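Local coordinates for AvmM (Streptomyces sp. NBRC 109436, PDB 7FE6), which catalyses macrocyclization in alchivemycin A biosynthesis, through dehydration followed by a Michael-type addition, at residues E75-F80 / V140-R145; N61-F66 / H108-L113; V25-G30 / S44-N49; G154-P159 / G180-A185. One frame throughout, in Å; residues are numbered along the deposited sequence.

Interaction 1: E75-F80 / V140-R145; sequences EDFKLF and VRLAFR
Arg-145 reaches back along Asp-76, and its whole aliphatic stem takes part. CB lies 3.6 Å from Asp-76 O, and a chi1 of 65°, with CG between the backbone N and the carbonyl carbon, lays CG 3.3 Å from that oxygen, which also accepts Arg-145 N. CD then passes 3.8 Å from Asp-76 OD1, and the extended chain delivers NE to that same oxygen at 3.1 Å. This salt bridge lies in the guanidinium plane but meets the carboxylate from above its own plane; OD2 turns instead to Arg-73 N. Cutting Arg-145 back to an alanine would probably leave Asp-76 OD1 without this charged partner and strip the CG contact from Asp-76 O. Beyond this pair, strands 77-83 and 135-144 run antiparallel, neighbours in one sheet of a beta-sandwich, with Lys-78/Ala-143 and Phe-80/Arg-141 as hydrogen-bonded pairs. Phe-77, Leu-79, Leu-142 and Phe-144 turn to the facing sheet, where Ile-64 meets three of them. The Phe-77 and Phe-144 side chains lie alongside each other with planes 57° apart, Phe-77 CB being 3.6 Å from Phe-144 CD1. Further along, Leu-79 CD2 packs on Val-140 CG1 at 3.4 Å.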
loop_
_atom_site.group_PDB
_atom_site.type_symbol
_atom_site.label_atom_id
_atom_site.label_comp_id
_atom_site.label_asym_id
_atom_site.label_seq_id
_atom_site.Cartn_x
_atom_site.Cartn_y
_atom_site.Cartn_z
ATOM N N GLU A 75 -4.620 27.143 5.503
ATOM C CA GLU A 75 -3.863 28.156 4.776
ATOM C C GLU A 75 -2.372 27.859 4.655
ATOM O O GLU A 75 -1.722 28.428 3.774
ATOM C CB GLU A 75 -4.044 29.520 5.475
ATOM C CG GLU A 75 -5.461 30.124 5.387
ATOM C CD GLU A 75 -6.513 29.318 6.153
ATOM O OE1 GLU A 75 -6.288 29.053 7.363
ATOM O OE2 GLU A 75 -7.550 28.927 5.528
ATOM N N ASP A 76 -1.810 26.987 5.494
ATOM C CA ASP A 76 -0.361 26.773 5.500
ATOM C C ASP A 76 0.100 25.827 4.400
ATOM O O ASP A 76 1.302 25.520 4.314
ATOM C CB ASP A 76 0.106 26.210 6.844
ATOM C CG ASP A 76 -0.094 27.171 7.976
ATOM O OD1 ASP A 76 0.239 28.366 7.805
ATOM O OD2 ASP A 76 -0.609 26.721 9.029
ATOM N N PHE A 77 -0.828 25.321 3.597
ATOM C CA PHE A 77 -0.484 24.447 2.497
ATOM C C PHE A 77 -1.388 24.734 1.305
ATOM O O PHE A 77 -2.456 25.342 1.424
ATOM C CB PHE A 77 -0.550 22.975 2.926
ATOM C CG PHE A 77 -1.877 22.542 3.519
ATOM C CD1 PHE A 77 -2.876 22.000 2.712
ATOM C CD2 PHE A 77 -2.098 22.609 4.891
ATOM C CE1 PHE A 77 -4.075 21.570 3.260
ATOM C CE2 PHE A 77 -3.298 22.173 5.438
ATOM C CZ PHE A 77 -4.286 21.645 4.615
ATOM N N LYS A 78 -0.910 24.330 0.141
ATOM C CA LYS A 78 -1.685 24.396 -1.083
ATOM C C LYS A 78 -2.091 22.987 -1.485
ATOM O O LYS A 78 -1.301 22.042 -1.366
ATOM C CB LYS A 78 -0.898 25.065 -2.203
ATOM C CG LYS A 78 -0.726 26.525 -1.989
ATOM C CD LYS A 78 -0.032 27.158 -3.153
ATOM C CE LYS A 78 0.197 28.616 -2.865
ATOM N NZ LYS A 78 -1.079 29.395 -2.743
ATOM N N LEU A 79 -3.336 22.856 -1.947
ATOM C CA LEU A 79 -3.943 21.552 -2.177
ATOM C C LEU A 79 -4.778 21.610 -3.447
ATOM O O LEU A 79 -5.749 22.367 -3.513
ATOM C CB LEU A 79 -4.807 21.132 -0.983
ATOM C CG LEU A 79 -4.811 19.648 -0.575
ATOM C CD1 LEU A 79 -6.020 19.330 0.300
ATOM C CD2 LEU A 79 -4.748 18.727 -1.762
ATOM N N PHE A 80 -4.401 20.815 -4.446
ATOM C CA PHE A 80 -5.177 20.653 -5.671
ATOM C C PHE A 80 -5.496 19.184 -5.882
ATOM O O PHE A 80 -4.728 18.296 -5.480
ATOM C CB PHE A 80 -4.426 21.165 -6.901
ATOM C CG PHE A 80 -4.328 22.652 -6.970
ATOM C CD1 PHE A 80 -3.427 23.340 -6.149
ATOM C CD2 PHE A 80 -5.124 23.367 -7.865
ATOM C CE1 PHE A 80 -3.329 24.721 -6.215
ATOM C CE2 PHE A 80 -5.039 24.763 -7.947
ATOM C CZ PHE A 80 -4.150 25.447 -7.116
ATOM N N VAL A 140 -3.637 14.081 -6.417
ATOM C CA VAL A 140 -3.526 15.157 -5.434
ATOM C C VAL A 140 -2.163 15.834 -5.548
ATOM O O VAL A 140 -1.126 15.164 -5.500
ATOM C CB VAL A 140 -3.724 14.633 -3.999
ATOM C CG1 VAL A 140 -3.748 15.794 -3.043
ATOM C CG2 VAL A 140 -4.962 13.837 -3.884
ATOM N N ARG A 141 -2.161 17.163 -5.635
ATOM C CA ARG A 141 -0.938 17.950 -5.614
ATOM C C ARG A 141 -0.895 18.757 -4.322
ATOM O O ARG A 141 -1.817 19.544 -4.033
ATOM C CB ARG A 141 -0.840 18.857 -6.835
ATOM C CG ARG A 141 -0.514 18.135 -8.122
ATOM C CD ARG A 141 -0.768 19.010 -9.353
ATOM N NE ARG A 141 -0.454 18.306 -10.581
ATOM C CZ ARG A 141 -0.891 18.644 -11.793
ATOM N NH1 ARG A 141 -1.698 19.690 -11.967
ATOM N NH2 ARG A 141 -0.545 17.904 -12.844
ATOM N N LEU A 142 0.194 18.581 -3.566
ATOM C CA LEU A 142 0.291 19.080 -2.208
ATOM C C LEU A 142 1.639 19.745 -2.013
ATOM O O LEU A 142 2.667 19.242 -2.483
ATOM C CB LEU A 142 0.130 17.960 -1.193
ATOM C CG LEU A 142 0.268 18.336 0.277
ATOM C CD1 LEU A 142 -0.765 19.377 0.660
ATOM C CD2 LEU A 142 0.135 17.097 1.134
ATOM N N ALA A 143 1.613 20.888 -1.332
ATOM C CA ALA A 143 2.814 21.634 -0.998
ATOM C C ALA A 143 2.573 22.343 0.325
ATOM O O ALA A 143 1.562 23.031 0.484
ATOM C CB ALA A 143 3.165 22.641 -2.105
ATOM N N PHE A 144 3.489 22.174 1.270
ATOM C CA PHE A 144 3.455 22.970 2.483
ATOM C C PHE A 144 4.328 24.194 2.301
ATOM O O PHE A 144 5.334 24.158 1.588
ATOM C CB PHE A 144 3.925 22.171 3.685
ATOM C CG PHE A 144 3.025 21.036 4.022
ATOM C CD1 PHE A 144 1.947 21.223 4.890
ATOM C CD2 PHE A 144 3.223 19.787 3.456
ATOM C CE1 PHE A 144 1.102 20.165 5.198
ATOM C CE2 PHE A 144 2.382 18.732 3.759
ATOM C CZ PHE A 144 1.326 18.917 4.628
ATOM N N ARG A 145 3.927 25.292 2.932
ATOM C CA ARG A 145 4.724 26.494 2.810
ATOM C C ARG A 145 6.093 26.253 3.434
ATOM O O ARG A 145 6.248 25.440 4.351
ATOM C CB ARG A 145 4.021 27.685 3.475
ATOM C CG ARG A 145 3.863 27.565 4.985
ATOM C CD ARG A 145 3.259 28.834 5.588
ATOM N NE ARG A 145 3.235 28.806 7.048
ATOM C CZ ARG A 145 4.310 28.988 7.809
ATOM N NH1 ARG A 145 5.494 29.195 7.247
ATOM N NH2 ARG A 145 4.211 28.953 9.129
#

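Interaction 2: N61-F66 / H108-L113; sequences NLVIWF and HIACQL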
loop_
_atom_site.group_PDB
_atom_site.type_symbol
_atom_site.label_atom_id
_atom_site.label_comp_id
_atom_site.label_asym_id
_atom_site.label_seq_id
_atom_site.Cartn_x
_atom_site.Cartn_y
_atom_site.Cartn_z
ATOM N N ASN A 61 -12.569 12.317 1.541
ATOM C CA ASN A 61 -12.004 13.282 2.474
ATOM C C ASN A 61 -10.548 12.916 2.746
ATOM O O ASN A 61 -10.170 11.738 2.723
ATOM C CB ASN A 61 -12.802 13.324 3.785
ATOM C CG ASN A 61 -14.277 13.654 3.561
ATOM O OD1 ASN A 61 -14.633 14.791 3.248
ATOM N ND2 ASN A 61 -15.140 12.641 3.682
ATOM N N LEU A 62 -9.728 13.950 2.956
ATOM C CA LEU A 62 -8.295 13.833 3.214
ATOM C C LEU A 62 -7.978 14.625 4.475
ATOM O O LEU A 62 -8.398 15.780 4.603
ATOM C CB LEU A 62 -7.483 14.368 2.034
ATOM C CG LEU A 62 -6.241 13.649 1.529
ATOM C CD1 LEU A 62 -6.553 12.244 1.039
ATOM C CD2 LEU A 62 -5.690 14.471 0.410
ATOM N N VAL A 63 -7.283 14.010 5.424
ATOM C CA VAL A 63 -6.966 14.668 6.687
ATOM C C VAL A 63 -5.462 14.830 6.808
ATOM O O VAL A 63 -4.714 13.865 6.640
ATOM C CB VAL A 63 -7.522 13.897 7.892
ATOM C CG1 VAL A 63 -7.230 14.654 9.156
ATOM C CG2 VAL A 63 -9.007 13.708 7.731
ATOM N N ILE A 64 -5.015 16.053 7.073
ATOM C CA ILE A 64 -3.606 16.317 7.331
ATOM C C ILE A 64 -3.451 16.576 8.818
ATOM O O ILE A 64 -4.202 17.372 9.388
ATOM C CB ILE A 64 -3.075 17.486 6.493
ATOM C CG1 ILE A 64 -3.312 17.195 5.003
ATOM C CG2 ILE A 64 -1.590 17.692 6.808
ATOM C CD1 ILE A 64 -2.773 18.260 4.073
ATOM N N TRP A 65 -2.515 15.878 9.449
ATOM C CA TRP A 65 -2.370 15.845 10.898
ATOM C C TRP A 65 -0.910 16.057 11.267
ATOM O O TRP A 65 -0.023 15.407 10.704
ATOM C CB TRP A 65 -2.873 14.516 11.469
ATOM C CG TRP A 65 -2.599 14.302 12.958
ATOM C CD1 TRP A 65 -3.074 15.052 14.001
ATOM C CD2 TRP A 65 -1.850 13.221 13.554
ATOM N NE1 TRP A 65 -2.640 14.522 15.205
ATOM C CE2 TRP A 65 -1.895 13.399 14.956
ATOM C CE3 TRP A 65 -1.134 12.133 13.036
ATOM C CZ2 TRP A 65 -1.258 12.535 15.841
ATOM C CZ3 TRP A 65 -0.503 11.273 13.918
ATOM C CH2 TRP A 65 -0.570 11.481 15.305
ATOM N N PHE A 66 -0.663 16.972 12.195
ATOM C CA PHE A 66 0.651 17.133 12.814
ATOM C C PHE A 66 0.554 16.678 14.261
ATOM O O PHE A 66 -0.260 17.202 15.024
ATOM C CB PHE A 66 1.141 18.583 12.748
ATOM C CG PHE A 66 1.539 19.047 11.362
ATOM C CD1 PHE A 66 1.490 18.191 10.276
ATOM C CD2 PHE A 66 1.975 20.355 11.157
ATOM C CE1 PHE A 66 1.861 18.629 9.008
ATOM C CE2 PHE A 66 2.349 20.794 9.888
ATOM C CZ PHE A 66 2.288 19.927 8.810
ATOM N N HIS A 108 -5.293 18.582 13.310
ATOM C CA HIS A 108 -5.495 18.027 11.980
ATOM C C HIS A 108 -6.535 18.836 11.220
ATOM O O HIS A 108 -7.443 19.435 11.803
ATOM C CB HIS A 108 -5.852 16.528 12.037
ATOM C CG HIS A 108 -7.226 16.212 12.549
ATOM N ND1 HIS A 108 -8.373 16.501 11.840
ATOM C CD2 HIS A 108 -7.634 15.584 13.678
ATOM C CE1 HIS A 108 -9.428 16.075 12.511
ATOM N NE2 HIS A 108 -9.009 15.523 13.636
ATOM N N ILE A 109 -6.347 18.904 9.907
ATOM C CA ILE A 109 -7.181 19.712 9.025
ATOM C C ILE A 109 -7.850 18.740 8.054
ATOM O O ILE A 109 -7.179 18.155 7.189
ATOM C CB ILE A 109 -6.371 20.774 8.261
ATOM C CG1 ILE A 109 -5.463 21.593 9.187
ATOM C CG2 ILE A 109 -7.311 21.722 7.545
ATOM C CD1 ILE A 109 -6.173 22.275 10.295
ATOM N N ALA A 110 -9.167 18.561 8.193
ATOM C CA ALA A 110 -9.925 17.654 7.341
ATOM C C ALA A 110 -10.427 18.392 6.103
ATOM O O ALA A 110 -11.076 19.435 6.214
ATOM C CB ALA A 110 -11.090 17.035 8.113
ATOM N N CYS A 111 -10.109 17.852 4.925
ATOM C CA CYS A 111 -10.411 18.483 3.646
ATOM C C CYS A 111 -11.272 17.590 2.767
ATOM O O CYS A 111 -10.979 16.401 2.591
ATOM C CB CYS A 111 -9.129 18.835 2.897
ATOM S SG CYS A 111 -8.095 19.925 3.802
ATOM N N GLN A 112 -12.295 18.182 2.169
ATOM C CA GLN A 112 -13.151 17.467 1.240
ATOM C C GLN A 112 -12.566 17.528 -0.170
ATOM O O GLN A 112 -12.308 18.610 -0.700
ATOM C CB GLN A 112 -14.568 18.041 1.273
ATOM C CG GLN A 112 -15.583 17.208 0.510
ATOM C CD GLN A 112 -16.998 17.788 0.564
ATOM O OE1 GLN A 112 -17.822 17.518 -0.310
ATOM N NE2 GLN A 112 -17.296 18.544 1.618
ATOM N N LEU A 113 -12.391 16.355 -0.776
ATOM C CA LEU A 113 -11.941 16.201 -2.161
ATOM C C LEU A 113 -12.987 15.441 -2.980
ATOM O O LEU A 113 -12.648 14.455 -3.650
ATOM C CB LEU A 113 -10.600 15.446 -2.207
ATOM C CG LEU A 113 -9.308 16.223 -1.930
ATOM C CD1 LEU A 113 -9.257 16.731 -0.485
ATOM C CD2 LEU A 113 -8.110 15.331 -2.208
#
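Trp-65 and His-108 bring two rings to the same face of the sheet, yet they meet through a methylene: His-108 CB sits at the edge of the indole, near its plane, 3.7 Å from CD1 and 3.6 Å from Trp-65 CB. The imidazole is turned toward Val-63 by a chi1 of 72°, and Val-63 CG1 approaches ND1 obliquely at 3.5 Å. His-152 sets its ring nearly perpendicular to the indole, and Ile-120 of the third subunit packs on Trp-65. At the far end of this face the amides of Asn-61 and Gln-112 stand 70° apart; Asn-61 OD1 lies 3.8 Å from Gln-112 CG, while its ND2 donates to Phe-175 O and Leu-158 O, and Gln-112 NE2 donates to Gly-173 O. Strands 57-66 and 107-113 form an antiparallel pair at one margin of a sandwich sheet, Leu-62/Cys-111 and Ile-64/Ile-109 being its hydrogen-bonded pairs. Val-63 CG2 touches Ala-110 CB at 3.9 Å. With an alanine in place of Val-63 both methyls go, which is likely to open a gap beside Ala-110 and leave the His-108 ring less restrained on that side. On the core face, Leu-62 CD2 meets Leu-113 CD2 at 3.7 Å.

Interaction 3: V25-G30 / S44-N49; sequences VADFIG and SVFYTN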
loop_
_atom_site.group_PDB
_atom_site.type_symbol
_atom_site.label_atom_id
_atom_site.label_comp_id
_atom_site.label_asym_id
_atom_site.label_seq_id
_atom_site.Cartn_x
_atom_site.Cartn_y
_atom_site.Cartn_z
ATOM N N VAL A 25 -12.723 0.946 1.463
ATOM C CA VAL A 25 -11.337 1.120 1.882
ATOM C C VAL A 25 -10.661 2.173 0.988
ATOM O O VAL A 25 -11.201 2.589 -0.030
ATOM C CB VAL A 25 -10.576 -0.225 1.851
ATOM C CG1 VAL A 25 -11.394 -1.288 2.598
ATOM C CG2 VAL A 25 -10.323 -0.673 0.413
ATOM N N ALA A 26 -9.449 2.585 1.362
ATOM C CA ALA A 26 -8.700 3.541 0.549
ATOM C C ALA A 26 -7.221 3.149 0.455
ATOM O O ALA A 26 -6.643 2.599 1.396
ATOM C CB ALA A 26 -8.824 4.953 1.108
ATOM N N ASP A 27 -6.596 3.486 -0.680
ATOM C CA ASP A 27 -5.186 3.198 -0.903
ATOM C C ASP A 27 -4.443 4.436 -1.396
ATOM O O ASP A 27 -4.996 5.265 -2.130
ATOM C CB ASP A 27 -4.991 2.062 -1.902
ATOM C CG ASP A 27 -5.602 0.775 -1.413
ATOM O OD1 ASP A 27 -5.222 0.320 -0.317
ATOM O OD2 ASP A 27 -6.445 0.196 -2.125
ATOM N N PHE A 28 -3.180 4.556 -0.972
ATOM C CA PHE A 28 -2.279 5.612 -1.410
ATOM C C PHE A 28 -1.261 5.064 -2.405
ATOM O O PHE A 28 -0.804 3.920 -2.295
ATOM C CB PHE A 28 -1.536 6.232 -0.217
ATOM C CG PHE A 28 -2.391 7.104 0.675
ATOM C CD1 PHE A 28 -2.721 8.404 0.296
ATOM C CD2 PHE A 28 -2.802 6.662 1.922
ATOM C CE1 PHE A 28 -3.470 9.220 1.122
ATOM C CE2 PHE A 28 -3.573 7.497 2.758
ATOM C CZ PHE A 28 -3.907 8.761 2.346
ATOM N N ILE A 29 -0.886 5.900 -3.372
ATOM C CA ILE A 29 0.209 5.607 -4.295
ATOM C C ILE A 29 1.101 6.838 -4.366
ATOM O O ILE A 29 0.607 7.941 -4.622
ATOM C CB ILE A 29 -0.283 5.244 -5.712
ATOM C CG1 ILE A 29 -1.038 3.913 -5.723
ATOM C CG2 ILE A 29 0.905 5.148 -6.677
ATOM C CD1 ILE A 29 -0.150 2.693 -5.459
ATOM N N GLY A 30 2.407 6.657 -4.132
ATOM C CA GLY A 30 3.370 7.701 -4.401
ATOM C C GLY A 30 3.513 8.758 -3.331
ATOM O O GLY A 30 4.108 9.805 -3.598
ATOM N N SER A 44 -1.495 9.855 -5.596
ATOM C CA SER A 44 -2.854 9.479 -5.896
ATOM C C SER A 44 -3.413 8.715 -4.708
ATOM O O SER A 44 -2.680 8.147 -3.898
ATOM C CB SER A 44 -2.980 8.676 -7.211
ATOM O OG SER A 44 -2.605 7.319 -7.083
ATOM N N VAL A 45 -4.727 8.782 -4.575
ATOM C CA VAL A 45 -5.442 8.090 -3.518
ATOM C C VAL A 45 -6.790 7.702 -4.109
ATOM O O VAL A 45 -7.371 8.451 -4.902
ATOM C CB VAL A 45 -5.552 8.977 -2.244
ATOM C CG1 VAL A 45 -6.031 10.399 -2.590
ATOM C CG2 VAL A 45 -6.450 8.346 -1.162
ATOM N N PHE A 46 -7.280 6.524 -3.755
ATOM C CA PHE A 46 -8.491 6.034 -4.385
ATOM C C PHE A 46 -9.260 5.203 -3.374
ATOM O O PHE A 46 -8.662 4.516 -2.543
ATOM C CB PHE A 46 -8.188 5.222 -5.661
ATOM C CG PHE A 46 -6.889 4.423 -5.620
ATOM C CD1 PHE A 46 -5.670 5.033 -5.898
ATOM C CD2 PHE A 46 -6.908 3.051 -5.357
ATOM C CE1 PHE A 46 -4.484 4.313 -5.863
ATOM C CE2 PHE A 46 -5.727 2.307 -5.325
ATOM C CZ PHE A 46 -4.504 2.937 -5.587
ATOM N N TYR A 47 -10.584 5.282 -3.423
ATOM C CA TYR A 47 -11.399 4.471 -2.531
ATOM C C TYR A 47 -12.168 3.441 -3.346
ATOM O O TYR A 47 -12.630 3.734 -4.454
ATOM C CB TYR A 47 -12.325 5.340 -1.665
ATOM C CG TYR A 47 -13.302 6.263 -2.376
ATOM C CD1 TYR A 47 -12.915 7.555 -2.772
ATOM C CD2 TYR A 47 -14.636 5.879 -2.585
ATOM C CE1 TYR A 47 -13.814 8.428 -3.400
ATOM C CE2 TYR A 47 -15.544 6.735 -3.209
ATOM C CZ TYR A 47 -15.123 8.015 -3.614
ATOM O OH TYR A 47 -16.009 8.861 -4.224
ATOM N N THR A 48 -12.269 2.219 -2.802
ATOM C CA THR A 48 -12.763 1.053 -3.524
ATOM C C THR A 48 -13.845 0.367 -2.708
ATOM O O THR A 48 -13.699 0.197 -1.493
ATOM C CB THR A 48 -11.650 0.038 -3.809
ATOM O OG1 THR A 48 -10.612 0.644 -4.588
ATOM C CG2 THR A 48 -12.204 -1.205 -4.542
ATOM N N ASN A 49 -14.939 -0.017 -3.375
ATOM C CA ASN A 49 -16.004 -0.746 -2.693
ATOM C C ASN A 49 -15.615 -2.220 -2.666
ATOM O O ASN A 49 -15.776 -2.943 -3.657
ATOM C CB ASN A 49 -17.358 -0.534 -3.359
ATOM C CG ASN A 49 -18.511 -1.043 -2.500
ATOM O OD1 ASN A 49 -18.300 -1.796 -1.554
ATOM N ND2 ASN A 49 -19.732 -0.626 -2.821
#
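Phe-46 lays its ring across Asp-27 and Ile-29 of the neighbouring strand. One face receives Asp-27 O, 3.8 Å above the plane and displaced toward the rim. Ile-29 CG1 comes to the edge, in the ring plane, 3.5 Å from CE1, and Asp-27 CB is equally near CE2. A chi1 of only 33° swings the ring over the partner strand. The reverse face of the sheet carries a second aromatic contact: Val-45 CG2 makes an off-centre CH-pi approach to the Phe-28 ring, 4.3 Å from its centroid, with the two side chains lying alongside each other. Beneath these groups strands 24-29 and 40-49 are joined in antiparallel fashion by six backbone hydrogen bonds, two in each of the pairs Val-25/Thr-48, Asp-27/Phe-46 and Ile-29/Ser-44. Asp-27 O is thus used twice, accepting Phe-46 N at 3.1 Å while sitting over the same residue's ring. Farther out, Ser-44 OG lies at the edge of the Phe-46 ring and hydrogen-bonds Ser-186 O of the second subunit, whereas Tyr-47 OH is held by Thr-58 on the core side. The Thr-48 side chain is about 4 Å from bound alchivemycin A, and the Asn-49 backbone hydrogen-bonds Val-133 and Glu-134, residues of the ligand pocket. One face of this pair, in which 24-29 is the outermost strand of its sheet within the chain, therefore serves the sandwich core, and the other combines apolar packing with a hydrogen bond at the subunit boundary.

Interaction 4: G154-P159 / G180-A185; sequences GIFALP and GRLQQA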
loop_
_atom_site.group_PDB
_atom_site.type_symbol
_atom_site.label_atom_id
_atom_site.label_comp_id
_atom_site.label_asym_id
_atom_site.label_seq_id
_atom_site.Cartn_x
_atom_site.Cartn_y
_atom_site.Cartn_z
ATOM N N GLY A 154 0.758 12.767 9.362
ATOM C CA GLY A 154 0.106 11.782 8.523
ATOM C C GLY A 154 -0.845 12.452 7.568
ATOM O O GLY A 154 -1.428 13.505 7.868
ATOM N N ILE A 155 -0.992 11.842 6.396
ATOM C CA ILE A 155 -2.141 12.093 5.540
ATOM C C ILE A 155 -3.084 10.914 5.722
ATOM O O ILE A 155 -2.661 9.749 5.657
ATOM C CB ILE A 155 -1.729 12.266 4.074
ATOM C CG1 ILE A 155 -0.633 13.320 3.965
ATOM C CG2 ILE A 155 -2.919 12.696 3.256
ATOM C CD1 ILE A 155 -0.016 13.457 2.571
ATOM N N PHE A 156 -4.358 11.205 5.934
ATOM C CA PHE A 156 -5.347 10.167 6.162
ATOM C C PHE A 156 -6.452 10.253 5.124
ATOM O O PHE A 156 -6.910 11.348 4.778
ATOM C CB PHE A 156 -5.973 10.256 7.541
ATOM C CG PHE A 156 -5.017 9.997 8.672
ATOM C CD1 PHE A 156 -4.131 10.998 9.098
ATOM C CD2 PHE A 156 -5.020 8.758 9.324
ATOM C CE1 PHE A 156 -3.280 10.781 10.150
ATOM C CE2 PHE A 156 -4.161 8.516 10.370
ATOM C CZ PHE A 156 -3.282 9.537 10.793
ATOM N N ALA A 157 -6.836 9.095 4.596
ATOM C CA ALA A 157 -7.916 8.996 3.630
ATOM C C ALA A 157 -9.175 8.530 4.345
ATOM O O ALA A 157 -9.185 7.465 4.971
ATOM C CB ALA A 157 -7.538 8.043 2.500
ATOM N N LEU A 158 -10.235 9.324 4.247
ATOM C CA LEU A 158 -11.501 9.019 4.910
ATOM C C LEU A 158 -12.581 9.043 3.843
ATOM O O LEU A 158 -13.110 10.123 3.515
ATOM C CB LEU A 158 -11.816 10.021 6.019
ATOM C CG LEU A 158 -13.205 9.887 6.658
ATOM C CD1 LEU A 158 -13.331 8.612 7.520
ATOM C CD2 LEU A 158 -13.564 11.143 7.434
ATOM N N PRO A 159 -12.928 7.890 3.272
ATOM C CA PRO A 159 -14.019 7.852 2.289
ATOM C C PRO A 159 -15.349 8.221 2.939
ATOM O O PRO A 159 -15.700 7.711 4.003
ATOM C CB PRO A 159 -13.998 6.402 1.797
ATOM C CG PRO A 159 -12.639 5.883 2.192
ATOM C CD PRO A 159 -12.316 6.570 3.468
ATOM N N GLY A 180 -16.018 5.353 5.454
ATOM C CA GLY A 180 -15.270 4.148 5.192
ATOM C C GLY A 180 -14.103 3.963 6.147
ATOM O O GLY A 180 -13.963 4.647 7.162
ATOM N N ARG A 181 -13.256 3.001 5.798
ATOM C CA ARG A 181 -12.107 2.619 6.609
ATOM C C ARG A 181 -10.982 3.633 6.437
ATOM O O ARG A 181 -10.571 3.920 5.311
ATOM C CB ARG A 181 -11.633 1.223 6.204
ATOM C CG ARG A 181 -10.648 0.588 7.164
ATOM C CD ARG A 181 -10.124 -0.718 6.645
ATOM N NE ARG A 181 -9.093 -0.543 5.633
ATOM C CZ ARG A 181 -8.177 -1.467 5.324
ATOM N NH1 ARG A 181 -8.160 -2.639 5.961
ATOM N NH2 ARG A 181 -7.266 -1.220 4.383
ATOM N N LEU A 182 -10.508 4.200 7.539
ATOM C CA LEU A 182 -9.437 5.182 7.472
ATOM C C LEU A 182 -8.139 4.534 7.012
ATOM O O LEU A 182 -7.756 3.479 7.517
ATOM C CB LEU A 182 -9.231 5.821 8.840
ATOM C CG LEU A 182 -8.411 7.107 8.964
ATOM C CD1 LEU A 182 -9.019 8.249 8.165
ATOM C CD2 LEU A 182 -8.341 7.509 10.429
ATOM N N GLN A 183 -7.437 5.194 6.090
ATOM C CA GLN A 183 -6.120 4.769 5.640
ATOM C C GLN A 183 -5.090 5.863 5.914
ATOM O O GLN A 183 -5.347 7.056 5.703
ATOM C CB GLN A 183 -6.112 4.444 4.149
ATOM C CG GLN A 183 -4.913 3.604 3.717
ATOM C CD GLN A 183 -5.013 2.175 4.247
ATOM O OE1 GLN A 183 -6.093 1.713 4.591
ATOM N NE2 GLN A 183 -3.888 1.487 4.334
ATOM N N GLN A 184 -3.908 5.447 6.340
ATOM C CA GLN A 184 -2.887 6.345 6.854
ATOM C C GLN A 184 -1.697 6.344 5.913
ATOM O O GLN A 184 -1.397 5.341 5.265
ATOM C CB GLN A 184 -2.456 5.909 8.266
ATOM C CG GLN A 184 -1.382 6.741 8.965
ATOM C CD GLN A 184 -1.146 6.294 10.415
ATOM O OE1 GLN A 184 -1.927 5.536 10.975
ATOM N NE2 GLN A 184 -0.039 6.714 10.992
ATOM N N ALA A 185 -1.029 7.485 5.836
ATOM C CA ALA A 185 0.302 7.570 5.255
ATOM C C ALA A 185 1.107 8.457 6.191
ATOM O O ALA A 185 0.816 9.655 6.304
ATOM C CB ALA A 185 0.251 8.134 3.838
#
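Gly-154 enters the contact through its backbone alone, its CA resting 3.2 Å from Ala-185 O in a CA-H...O contact. A beta carbon here would fall against Phe-156 CE1, two residues along. Ile-155 forms a hydrogen-bonded pair with Ala-185, N and O each engaged, and directs its side chain to the sandwich core. Phe-156 follows on the opposite face and carries the largest share of the contact. Its CB meets Leu-182 CD1 at 3.7 Å and CD2 approaches Leu-182 CD2 at the same distance, while CE2 lies 3.6 Å from Gln-184 CG. The Gln-184 chain is extended, CG anti to N (chi1 180°), and runs alongside the phenyl ring with its amide inclined by 34°. Ala-157 pairs with Gln-183 through two more backbone bonds, and its oxygen also has Leu-182 CD1 at 3.3 Å. Leu-158 CB touches that same methyl at 3.9 Å, giving Leu-182 a seat across three successive residues. At Pro-159, which has no N-H to give, O accepts Gly-180 N at 2.8 Å after the regular pairing has lapsed. Together these bonds join strands 153-162 and 178-189, antiparallel neighbours in a sandwich sheet. The Gln-184 amide is satisfied on both ends, NE2 by Ser-186 OG and OE1 by Ser-135 OG of the third subunit, and Leu-182 O accepts NH2 of Arg-50 from that subunit. The chemistry here therefore combines apolar strand packing with a polar subunit interface in which a backbone oxygen, Leu-182 O, accepts from a residue of the alchivemycin A pocket.

How the interactions relate
The four contacts divide between two sheets packed face to face. Interactions 1 and 3 belong to one, where strands 135-144 and 40-49 are neighbours; interactions 2 and 4 belong to the other, where 57-66 and 153-162 adjoin, Val-63 N lying 2.8 Å from Phe-156 O in a probable hydrogen bond. Across the core, interactions 1 and 2 have centres about 11 Å apart and meet where Phe-77 CE1 touches Ile-64 CD1 at 3.6 Å. Interactions 3 and 4, with centres about 9 Å apart, meet where Ala-26 CB faces Ala-157 CB at 3.6 Å. Interaction 3 comes closer to bound alchivemycin A, about 4 Å from the Thr-48 side chain, than interaction 4.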